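Local coordinates for protein geranylgeranyl pyrophosphate synthetase (Pyrococcus horikoshii, PDB 1WY0) that probably joins isopentenyl diphosphate to allylic diphosphates, lengthening the isoprenoid chain to make geranylgeranyl diphosphate, at residues A[215-220]-A[305-310]; A[58-63]-A[319-324]. One frame throughout, in Å; residues are numbered along the deposited sequence.

Interaction 1: residues A[215-220]-A[305-310]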
loop_
_atom_site.group_PDB
_atom_site.type_symbol
_atom_site.label_atom_id
_atom_site.label_comp_id
_atom_site.label_asym_id
_atom_site.label_seq_id
_atom_site.Cartn_x
_atom_site.Cartn_y
_atom_site.Cartn_z
ATOM N N GLN A 215 -15.824 2.730 17.452
ATOM C CA GLN A 215 -16.616 2.250 16.333
ATOM C C GLN A 215 -17.965 1.701 16.799
ATOM O O GLN A 215 -18.996 1.994 16.200
ATOM C CB GLN A 215 -15.853 1.178 15.552
ATOM C CG GLN A 215 -16.554 0.782 14.261
ATOM C CD GLN A 215 -16.791 1.986 13.361
ATOM O OE1 GLN A 215 -15.844 2.650 12.941
ATOM N NE2 GLN A 215 -18.056 2.282 13.080
ATOM N N ILE A 216 -17.963 0.914 17.870
ATOM C CA ILE A 216 -19.210 0.356 18.389
ATOM C C ILE A 216 -20.192 1.461 18.770
ATOM O O ILE A 216 -21.388 1.350 18.513
ATOM C CB ILE A 216 -18.970 -0.530 19.638
ATOM C CG1 ILE A 216 -18.193 -1.793 19.256
ATOM C CG2 ILE A 216 -20.320 -0.903 20.280
ATOM C CD1 ILE A 216 -17.637 -2.537 20.464
ATOM N N TRP A 217 -19.686 2.525 19.383
ATOM C CA TRP A 217 -20.536 3.638 19.785
ATOM C C TRP A 217 -21.067 4.392 18.561
ATOM O O TRP A 217 -22.179 4.928 18.586
ATOM C CB TRP A 217 -19.761 4.590 20.705
ATOM C CG TRP A 217 -20.629 5.621 21.361
ATOM C CD1 TRP A 217 -20.691 6.956 21.072
ATOM C CD2 TRP A 217 -21.571 5.395 22.416
ATOM N NE1 TRP A 217 -21.615 7.577 21.886
ATOM C CE2 TRP A 217 -22.170 6.640 22.720
ATOM C CE3 TRP A 217 -21.968 4.259 23.137
ATOM C CZ2 TRP A 217 -23.145 6.782 23.715
ATOM C CZ3 TRP A 217 -22.939 4.400 24.130
ATOM C CH2 TRP A 217 -23.516 5.657 24.408
ATOM N N ASP A 218 -20.275 4.444 17.494
ATOM C CA ASP A 218 -20.716 5.113 16.273
ATOM C C ASP A 218 -21.876 4.343 15.679
ATOM O O ASP A 218 -22.859 4.939 15.237
ATOM C CB ASP A 218 -19.585 5.195 15.243
ATOM C CG ASP A 218 -18.695 6.387 15.468
ATOM O OD1 ASP A 218 -18.973 7.151 16.420
ATOM O OD2 ASP A 218 -17.726 6.567 14.698
ATOM N N ASP A 219 -21.758 3.019 15.662
ATOM C CA ASP A 219 -22.821 2.184 15.131
ATOM C C ASP A 219 -24.087 2.355 15.959
ATOM O O ASP A 219 -25.189 2.344 15.417
ATOM C CB ASP A 219 -22.386 0.716 15.105
ATOM C CG ASP A 219 -21.228 0.474 14.141
ATOM O OD1 ASP A 219 -20.957 1.375 13.322
ATOM O OD2 ASP A 219 -20.601 -0.610 14.189
ATOM N N VAL A 220 -23.921 2.528 17.270
ATOM C CA VAL A 220 -25.051 2.721 18.179
ATOM C C VAL A 220 -25.755 4.040 17.877
ATOM O O VAL A 220 -26.974 4.095 17.773
ATOM C CB VAL A 220 -24.593 2.773 19.660
ATOM C CG1 VAL A 220 -25.705 3.356 20.524
ATOM C CG2 VAL A 220 -24.224 1.372 20.151
ATOM N N GLU A 305 -23.451 -1.097 26.173
ATOM C CA GLU A 305 -22.802 -1.534 27.406
ATOM C C GLU A 305 -21.403 -2.055 27.147
ATOM O O GLU A 305 -20.475 -1.755 27.896
ATOM C CB GLU A 305 -23.633 -2.625 28.089
ATOM C CG GLU A 305 -24.912 -2.108 28.709
ATOM C CD GLU A 305 -24.876 -0.608 28.941
ATOM O OE1 GLU A 305 -23.997 -0.135 29.692
ATOM O OE2 GLU A 305 -25.728 0.101 28.359
ATOM N N ILE A 306 -21.253 -2.846 26.092
ATOM C CA ILE A 306 -19.945 -3.378 25.754
ATOM C C ILE A 306 -18.973 -2.228 25.548
ATOM O O ILE A 306 -17.847 -2.251 26.047
ATOM C CB ILE A 306 -20.002 -4.221 24.472
ATOM C CG1 ILE A 306 -20.694 -5.547 24.769
ATOM C CG2 ILE A 306 -18.608 -4.449 23.928
ATOM C CD1 ILE A 306 -20.146 -6.255 26.005
ATOM N N ALA A 307 -19.422 -1.215 24.813
ATOM C CA ALA A 307 -18.594 -0.047 24.541
ATOM C C ALA A 307 -18.190 0.652 25.839
ATOM O O ALA A 307 -17.017 0.983 26.033
ATOM C CB ALA A 307 -19.345 0.919 23.636
ATOM N N LYS A 308 -19.160 0.876 26.725
ATOM C CA LYS A 308 -18.880 1.535 27.999
ATOM C C LYS A 308 -17.921 0.713 28.853
ATOM O O LYS A 308 -17.001 1.258 29.466
ATOM C CB LYS A 308 -20.180 1.793 28.766
ATOM C CG LYS A 308 -20.818 3.139 28.449
ATOM C CD LYS A 308 -22.321 3.018 28.275
ATOM C CE LYS A 308 -23.056 3.394 29.551
ATOM N NZ LYS A 308 -24.429 2.801 29.604
ATOM N N ASP A 309 -18.128 -0.598 28.896
ATOM C CA ASP A 309 -17.245 -1.448 29.675
ATOM C C ASP A 309 -15.807 -1.336 29.178
ATOM O O ASP A 309 -14.883 -1.146 29.969
ATOM C CB ASP A 309 -17.704 -2.904 29.613
ATOM C CG ASP A 309 -19.006 -3.136 30.355
ATOM O OD1 ASP A 309 -19.401 -2.261 31.159
ATOM O OD2 ASP A 309 -19.630 -4.201 30.144
ATOM N N MET A 310 -15.613 -1.436 27.869
ATOM C CA MET A 310 -14.274 -1.340 27.301
ATOM C C MET A 310 -13.634 0.001 27.651
ATOM O O MET A 310 -12.427 0.096 27.856
ATOM C CB MET A 310 -14.344 -1.513 25.784
ATOM C CG MET A 310 -14.565 -2.948 25.360
ATOM S SD MET A 310 -15.007 -3.092 23.633
ATOM C CE MET A 310 -13.399 -3.003 22.890
#

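Interaction 2: residues A[58-63]-A[319-324]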
loop_
_atom_site.group_PDB
_atom_site.type_symbol
_atom_site.label_atom_id
_atom_site.label_comp_id
_atom_site.label_asym_id
_atom_site.label_seq_id
_atom_site.Cartn_x
_atom_site.Cartn_y
_atom_site.Cartn_z
ATOM N N THR A 58 3.268 9.558 24.840
ATOM C CA THR A 58 4.681 9.729 25.158
ATOM C C THR A 58 4.882 10.660 26.358
ATOM O O THR A 58 5.957 10.759 26.935
ATOM C CB THR A 58 5.384 10.305 23.927
ATOM O OG1 THR A 58 5.248 9.386 22.839
ATOM C CG2 THR A 58 6.874 10.507 24.217
ATOM N N GLU A 59 3.804 11.389 26.704
ATOM C CA GLU A 59 3.887 12.302 27.840
ATOM C C GLU A 59 3.405 11.638 29.131
ATOM O O GLU A 59 3.728 12.049 30.239
ATOM C CB GLU A 59 3.025 13.530 27.530
ATOM C CG GLU A 59 3.080 14.576 28.645
ATOM C CD GLU A 59 2.266 15.785 28.243
ATOM O OE1 GLU A 59 2.059 16.658 29.076
ATOM O OE2 GLU A 59 1.844 15.847 27.090
ATOM N N ALA A 60 2.571 10.600 28.961
ATOM C CA ALA A 60 2.046 9.906 30.128
ATOM C C ALA A 60 3.070 8.928 30.701
ATOM O O ALA A 60 2.853 8.272 31.710
ATOM C CB ALA A 60 0.792 9.145 29.703
ATOM N N VAL A 61 4.207 8.818 29.987
ATOM C CA VAL A 61 5.215 7.850 30.394
ATOM C C VAL A 61 6.550 8.510 30.749
ATOM O O VAL A 61 7.152 8.241 31.780
ATOM C CB VAL A 61 5.407 6.852 29.250
ATOM C CG1 VAL A 61 4.157 5.987 29.102
ATOM C CG2 VAL A 61 5.662 7.589 27.948
ATOM N N GLY A 62 7.031 9.370 29.829
ATOM C CA GLY A 62 8.331 9.997 30.039
ATOM C C GLY A 62 8.285 11.507 29.798
ATOM O O GLY A 62 8.544 12.314 30.682
ATOM N N GLY A 63 7.986 11.882 28.541
ATOM C CA GLY A 63 7.919 13.304 28.219
ATOM C C GLY A 63 8.524 13.604 26.846
ATOM O O GLY A 63 9.065 12.742 26.163
ATOM N N ARG A 319 -4.545 3.607 35.196
ATOM C CA ARG A 319 -4.306 3.808 36.619
ATOM C C ARG A 319 -2.832 3.596 36.969
ATOM O O ARG A 319 -2.275 4.191 37.878
ATOM C CB ARG A 319 -5.121 2.735 37.329
ATOM C CG ARG A 319 -6.021 3.283 38.428
ATOM C CD ARG A 319 -7.395 2.606 38.404
ATOM N NE ARG A 319 -8.433 3.544 38.833
ATOM C CZ ARG A 319 -8.889 4.419 37.921
ATOM N NH1 ARG A 319 -8.419 4.401 36.685
ATOM N NH2 ARG A 319 -9.812 5.315 38.276
ATOM N N ILE A 320 -2.216 2.667 36.215
ATOM C CA ILE A 320 -0.852 2.255 36.503
ATOM C C ILE A 320 0.162 3.389 36.288
ATOM O O ILE A 320 1.234 3.433 36.880
ATOM C CB ILE A 320 -0.534 1.091 35.567
ATOM C CG1 ILE A 320 -1.414 -0.117 35.917
ATOM C CG2 ILE A 320 0.935 0.680 35.719
ATOM C CD1 ILE A 320 -1.242 -0.568 37.367
ATOM N N LEU A 321 -0.194 4.298 35.357
ATOM C CA LEU A 321 0.676 5.432 35.072
ATOM C C LEU A 321 0.513 6.537 36.114
ATOM O O LEU A 321 -0.489 6.615 36.814
ATOM C CB LEU A 321 0.316 5.968 33.690
ATOM C CG LEU A 321 0.998 5.198 32.567
ATOM C CD1 LEU A 321 0.418 3.798 32.390
ATOM C CD2 LEU A 321 0.879 5.896 31.209
ATOM N N PRO A 322 1.516 7.416 36.208
ATOM C CA PRO A 322 1.465 8.510 37.166
ATOM C C PRO A 322 0.373 9.515 36.795
ATOM O O PRO A 322 -0.152 9.530 35.690
ATOM C CB PRO A 322 2.822 9.206 37.180
ATOM C CG PRO A 322 3.829 8.293 36.496
ATOM C CD PRO A 322 2.881 7.267 35.714
ATOM N N LYS A 323 0.004 10.345 37.790
ATOM C CA LYS A 323 -0.932 11.412 37.498
ATOM C C LYS A 323 -0.254 12.569 36.766
ATOM O O LYS A 323 0.744 13.138 37.191
ATOM C CB LYS A 323 -1.576 11.902 38.800
ATOM C CG LYS A 323 -2.721 12.882 38.543
ATOM C CD LYS A 323 -2.230 14.329 38.490
ATOM C CE LYS A 323 -3.378 15.338 38.385
ATOM N NZ LYS A 323 -2.840 16.663 38.091
ATOM N N SER A 324 -0.806 12.841 35.583
ATOM C CA SER A 324 -0.410 14.002 34.806
ATOM C C SER A 324 -1.623 14.480 34.015
ATOM O O SER A 324 -2.668 13.851 34.019
ATOM C CB SER A 324 0.690 13.563 33.837
ATOM O OG SER A 324 0.225 12.452 33.062
#

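Interaction 1: residues A[215-220]-A[305-310]
The helix bearing the second aspartate-rich motif of a polyprenyl synthase, Asp-Asp-Val-Leu-Asp from Asp218 on, packs Ile216 and Trp217 against helix 299-315. The two segments run nearly antiparallel, at 150° with axes 9.1 Å apart, and approach most closely where Ile216 faces the small Ala307. Ile216 CG2, anti to the backbone N, lies 3.9 Å from Ala307 CB. The other branch is extended (chi2 166°) and carries Ile216 CD1 to Ile306 CG2 at 4.1 Å and to Met310 SD at 4.2 Å. Met310 bends at its last torsion and crosses Ile216 at about a right angle. Beside this apolar seam the six-membered ring of Trp217 meets two neighbours obliquely, Ala307 CB at CE3 (4.3 Å) and Lys308 CD at CZ3 (4.4 Å), while its NE1 is hydrogen-bonded to the carbonyl O of Arg340. Lys308 NZ bridges to Glu305 one turn back, 3.0 Å from OE1 through the syn lone pair. Leu245 of helix 245-253 touches both isoleucines. The contact thus packs helix 197-224, whose motif in relatives binds diphosphate through magnesium, against helix 299-315, as in the all-helical isoprenoid synthase fold.

Interaction 2: residues A[58-63]-A[319-324]
Leu321 reaches from the loop before helix 325-336 onto Ala60 and Val61, in the loop that follows helix 49-57, and its side chain can be traced atom by atom along a single carbonyl. Leu321 CB stands 4.0 Å from Ala60 O, and CG, set beside the backbone N (chi1 -83°), closes to 3.7 Å from the same oxygen. One methyl, CD2, lies anti to CA and therefore continues the chain outward. Leu321 CD2 is the tip of the contact, just 3.1 Å from Ala60 O, a tight apposition of a methyl to a carbonyl oxygen. Leu321 CD2 also meets Ala60 CB at 3.6 Å and Val61 CG1 at 3.9 Å, so it rests against Ala60 and the CG1 branch of Val61. Val61 points its CB away from the partner loop, yet its CG1 branch runs alongside Leu321 in the same direction. Two residues further along extend the contact: Pro322 CD lies 4.1 Å from Ala60 O, and Ser324 OG comes to 4.3 Å from Ala60 CA. That hydroxyl is occupied in capping, since it bonds to the backbone N of Arg327. Tyr199, near the start of helix 197-224, touches Val61, Leu321 and Pro322. The whole is loop-on-loop packing at one end of the helical bundle, with an N-capped helix start beside it, in a protein of the all-helical isoprenoid synthase fold.

Following the chain from the N terminus, residues 58-63 come after helix 49-57 and meet 319-324 across 255 intervening residues; interaction 2 thus closes the long outer loop. Within it, helix 197-224 supplies residues 215-220, and after 84 more residues helix 299-315 returns with 305-310 to close interaction 1, nested inside the other. The two contacts do not touch: their centres are 26 Å apart and their nearest atoms about 11 Å. Helix 197-224 relates them, lending Tyr199 to the surroundings of interaction 2 near its start and residues 215-220, where its aspartate-rich motif begins, to interaction 1 near its end. Together the contacts join the loop after helix 49-57 and helix 197-224 to the C-terminal part of the chain.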